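PDB 4DQ6: putative pyridoxal phosphate-dependent transferase from Clostridium difficile, which binds pyridoxal-5'-phosphate and belongs to the class I and II aminotransferase family of PLP-dependent enzymes, here as an assembly of two chains. Local coordinates for residues Asp262-Phe265 with Thr266-Asp269; Tyr298-Ser301 with Asn302-Ala306. One frame throughout, in Å; residues are numbered along the deposited sequence.

Contact 1: Asp262-Phe265 with Thr266-Asp269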
# COMPACT_ATOMS: atom_id res chain seq x y z
N ASP A 262 13.66 1.57 6.89
CA ASP A 262 13.52 0.19 6.50
C ASP A 262 12.83 -0.61 7.58
O ASP A 262 11.90 -1.39 7.28
CB ASP A 262 14.86 -0.39 6.12
CG ASP A 262 14.74 -1.63 5.20
OD1 ASP A 262 13.98 -1.61 4.20
OD2 ASP A 262 15.49 -2.57 5.48
N ASP A 263 13.29 -0.48 8.81
CA ASP A 263 12.73 -1.24 9.88
C ASP A 263 11.28 -0.83 10.21
O ASP A 263 10.49 -1.66 10.62
CB ASP A 263 13.60 -1.03 11.12
CG ASP A 263 14.90 -1.79 11.04
OD1 ASP A 263 15.14 -2.61 10.10
OD2 ASP A 263 15.73 -1.56 11.95
N ALA A 264 10.95 0.47 10.03
CA ALA A 264 9.54 0.92 10.18
C ALA A 264 8.65 0.29 9.15
O ALA A 264 7.54 -0.18 9.46
CB ALA A 264 9.44 2.44 10.12
N PHE A 265 9.11 0.22 7.89
CA PHE A 265 8.32 -0.49 6.87
C PHE A 265 8.19 -1.96 7.18
O PHE A 265 7.20 -2.61 6.78
CB PHE A 265 8.83 -0.21 5.46
CG PHE A 265 8.35 1.13 4.89
CD1 PHE A 265 6.97 1.33 4.66
CD2 PHE A 265 9.21 2.13 4.53
CE1 PHE A 265 6.52 2.54 4.14
CE2 PHE A 265 8.76 3.33 4.00
CZ PHE A 265 7.40 3.51 3.78
N THR A 266 9.24 -2.57 7.75
CA THR A 266 9.15 -3.95 8.15
C THR A 266 8.11 -4.15 9.24
O THR A 266 7.30 -5.07 9.19
CB THR A 266 10.53 -4.47 8.63
OG1 THR A 266 11.41 -4.51 7.49
CG2 THR A 266 10.40 -5.90 9.26
N ARG A 267 8.11 -3.22 10.18
CA ARG A 267 7.15 -3.23 11.27
C ARG A 267 5.70 -3.22 10.79
O ARG A 267 4.90 -4.00 11.32
CB ARG A 267 7.45 -2.08 12.25
CG ARG A 267 6.35 -1.89 13.25
CD ARG A 267 6.63 -0.77 14.24
NE ARG A 267 7.06 0.53 13.67
CZ ARG A 267 6.27 1.52 13.23
NH1 ARG A 267 6.80 2.68 12.81
NH2 ARG A 267 4.95 1.39 13.22
N ILE A 268 5.40 -2.41 9.76
CA ILE A 268 4.03 -2.38 9.19
C ILE A 268 3.89 -3.30 7.99
O ILE A 268 2.80 -3.33 7.37
CB ILE A 268 3.53 -0.95 8.90
CG1 ILE A 268 4.38 -0.19 7.88
CG2 ILE A 268 3.49 -0.10 10.18
CD1 ILE A 268 3.70 1.03 7.27
N ASP A 269 4.93 -4.08 7.65
CA ASP A 269 4.89 -5.04 6.53
C ASP A 269 4.45 -4.43 5.19
O ASP A 269 3.62 -4.99 4.46
CB ASP A 269 4.08 -6.29 6.85
CG ASP A 269 4.33 -7.39 5.82
OD1 ASP A 269 5.52 -7.54 5.39
OD2 ASP A 269 3.32 -8.03 5.34
O HOH W 1 13.94 -4.35 8.53

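Contact 2: Tyr298-Ser301 with Asn302-Ala306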
# COMPACT_ATOMS: atom_id res chain seq x y z
N TYR A 298 1.95 21.77 -23.10
CA TYR A 298 0.52 21.91 -22.98
C TYR A 298 0.11 22.64 -21.69
O TYR A 298 -0.72 23.49 -21.72
CB TYR A 298 -0.16 20.55 -23.13
CG TYR A 298 -1.65 20.65 -23.42
CD1 TYR A 298 -2.08 20.80 -24.69
CD2 TYR A 298 -2.61 20.74 -22.40
CE1 TYR A 298 -3.43 20.88 -25.02
CE2 TYR A 298 -3.99 20.81 -22.70
CZ TYR A 298 -4.39 20.91 -24.03
OH TYR A 298 -5.76 21.01 -24.29
N LEU A 299 0.74 22.29 -20.56
CA LEU A 299 0.44 22.89 -19.30
C LEU A 299 0.78 24.35 -19.32
O LEU A 299 -0.01 25.15 -18.85
CB LEU A 299 1.27 22.20 -18.24
CG LEU A 299 1.19 22.83 -16.88
CD1 LEU A 299 -0.24 22.70 -16.44
CD2 LEU A 299 2.17 22.07 -15.98
N GLU A 300 1.95 24.69 -19.82
CA GLU A 300 2.33 26.08 -19.81
C GLU A 300 1.41 26.93 -20.66
O GLU A 300 1.05 28.06 -20.31
CB GLU A 300 3.79 26.28 -20.19
CG GLU A 300 4.25 27.72 -19.89
CD GLU A 300 5.73 27.87 -19.48
OE1 GLU A 300 6.48 26.86 -19.44
OE2 GLU A 300 6.13 29.05 -19.20
N SER A 301 0.95 26.37 -21.77
CA SER A 301 -0.05 27.08 -22.55
C SER A 301 -1.37 27.27 -21.81
O SER A 301 -1.95 28.35 -21.79
CB SER A 301 -0.24 26.30 -23.83
OG SER A 301 -1.12 26.99 -24.72
N ASN A 302 -1.86 26.21 -21.16
CA ASN A 302 -3.04 26.33 -20.25
C ASN A 302 -2.86 27.45 -19.22
O ASN A 302 -3.78 28.17 -18.95
CB ASN A 302 -3.37 25.03 -19.51
CG ASN A 302 -4.35 24.11 -20.27
OD1 ASN A 302 -4.71 24.34 -21.48
ND2 ASN A 302 -4.69 22.99 -19.62
N ILE A 303 -1.67 27.48 -18.58
CA ILE A 303 -1.39 28.47 -17.54
C ILE A 303 -1.44 29.89 -18.10
O ILE A 303 -2.13 30.75 -17.57
CB ILE A 303 -0.06 28.14 -16.88
CG1 ILE A 303 -0.20 26.95 -15.96
CG2 ILE A 303 0.43 29.37 -16.13
CD1 ILE A 303 1.11 26.29 -15.55
N ASP A 304 -0.79 30.08 -19.23
CA ASP A 304 -0.79 31.38 -19.90
C ASP A 304 -2.22 31.79 -20.33
O ASP A 304 -2.64 32.92 -20.11
CB ASP A 304 0.18 31.34 -21.07
CG ASP A 304 1.62 31.36 -20.66
OD1 ASP A 304 1.93 31.73 -19.49
OD2 ASP A 304 2.44 31.00 -21.51
N PHE A 305 -2.99 30.83 -20.83
CA PHE A 305 -4.39 31.07 -21.22
C PHE A 305 -5.23 31.48 -20.02
O PHE A 305 -5.98 32.47 -20.08
CB PHE A 305 -4.98 29.84 -21.92
CG PHE A 305 -6.47 29.88 -22.04
CD1 PHE A 305 -7.05 30.57 -23.09
CD2 PHE A 305 -7.29 29.32 -21.07
CE1 PHE A 305 -8.42 30.65 -23.21
CE2 PHE A 305 -8.67 29.38 -21.19
CZ PHE A 305 -9.23 30.07 -22.24
N ALA A 306 -5.06 30.77 -18.89
CA ALA A 306 -5.84 31.06 -17.70
C ALA A 306 -5.53 32.40 -17.12
O ALA A 306 -6.42 33.10 -16.69
CB ALA A 306 -5.65 29.96 -16.66
O HOH W 2 -2.68 23.94 -23.57

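Contact 1: Asp262-Phe265 with Thr266-Asp269
Phe265 meets Ile268 in a local contact at the C-terminal end of helix 255-267, where the chain leaves the helix at the subunit interface. It illustrates how a helix is brought to an end. Three backbone bonds continue the alpha pattern, Thr266 N to Asp262 O, Arg267 N to Asp263 O and finally Ile268 N to Ala264 O at 3.1 Å. Asp269 then turns back with a positive phi of 53° in a Schellman motif, its N bonded to Thr266 O at 3.0 Å.

On the outer flank the side chains of Asp263 and Thr266 are joined through one water: it donates to Asp263 OD1 at 2.6 Å and lies 2.7 Å from Thr266 OG1. The same hydroxyl is bonded to Lys271, which also forms a salt bridge with Asp262, while the other oxygen of Asp263 pairs with Lys259. On the buried flank the Phe265 ring and Ile268 run side by side, CD1 of the ring 4.2 Å from CD1 of Ile268. Arg267 starts with CG anti to its own N (chi1 169°) and bends at chi3, which folds the guanidinium back beside Ala264. NH1 of Arg267 lies 3.8 Å from Ala264 CB and forms a salt bridge with Glu109 of helix 99-110; Ala264 O sits over one guanidinium face, offset toward its rim.

The second subunit receives this end: its Ser104 OG bonds to Arg267 O and its Ile100 packs on Asp269, whose side chain the helix end places against a bound PLP. With Asp262 and Asp263 paired to lysines and Arg267 to a glutamate, charge at this end of the helix is probably well balanced, and the lysine shared by Asp262 and Thr266 draws the two side chains toward one partner.

Contact 2: Tyr298-Ser301 with Asn302-Ala306
Helix 289-313, a long helix of the aminotransferase fold, carries this local contact, in which Tyr298 meets Asn302 and Leu299 meets Ile303 one turn on. Four successive backbone bonds keep the turn regular, from Asn302 N to Tyr298 O (3.0 Å) to Phe305 N bound by Ser301 O.

The Asn302 amide meets the Tyr298 ring obliquely, near CE2, with OD1 and ND2 each 3.8 Å from that atom and the two planes 63° apart. A water sits over the centre of one face of the ring and gives its protons to Tyr298 O, at 2.7 Å, and to Asn302 OD1, at 2.9 Å. The amide's orientation is set from both ends: OD1 also accepts from Arg376 NE, whereas ND2 donates to the carbonyls of Leu372 and Cys374. These partners tie helix 289-313 to the start of helix 376-390 and the segment leading into it; Phe305 also packs onto that helix.

A second flank of the helix is apolar. Ile303 CG1 stands beside its own backbone N (chi1 -75°), which carries CD1 across onto the leucine, 3.7 Å from Leu299 CG. On a third flank, Glu300 OE2 and Asp304 OD2 lie 4.8 Å apart with their carboxylate planes 62° apart; Lys321 forms salt bridges with both residues, probably offsetting the like charges.

Overall arrangement
Contact 1 precedes contact 2 along the chain. Their centres are 42 Å apart and their nearest atoms about 28 Å, on opposite sides of the chain's centre, so they do not touch. Both belong to the class I and II aminotransferase region of the protein, yet they sit on different helices: contact 1 ends helix 255-267, and contact 2 lies within helix 289-313, with helix 275-287 between them in sequence. Contact 1 faces the second subunit and a bound PLP; no other chain of the assembly touches contact 2, whose Leu299 side chain is about 13 Å from PLP. One thus belongs to the dimer interface, the other to the association of helices within a single chain.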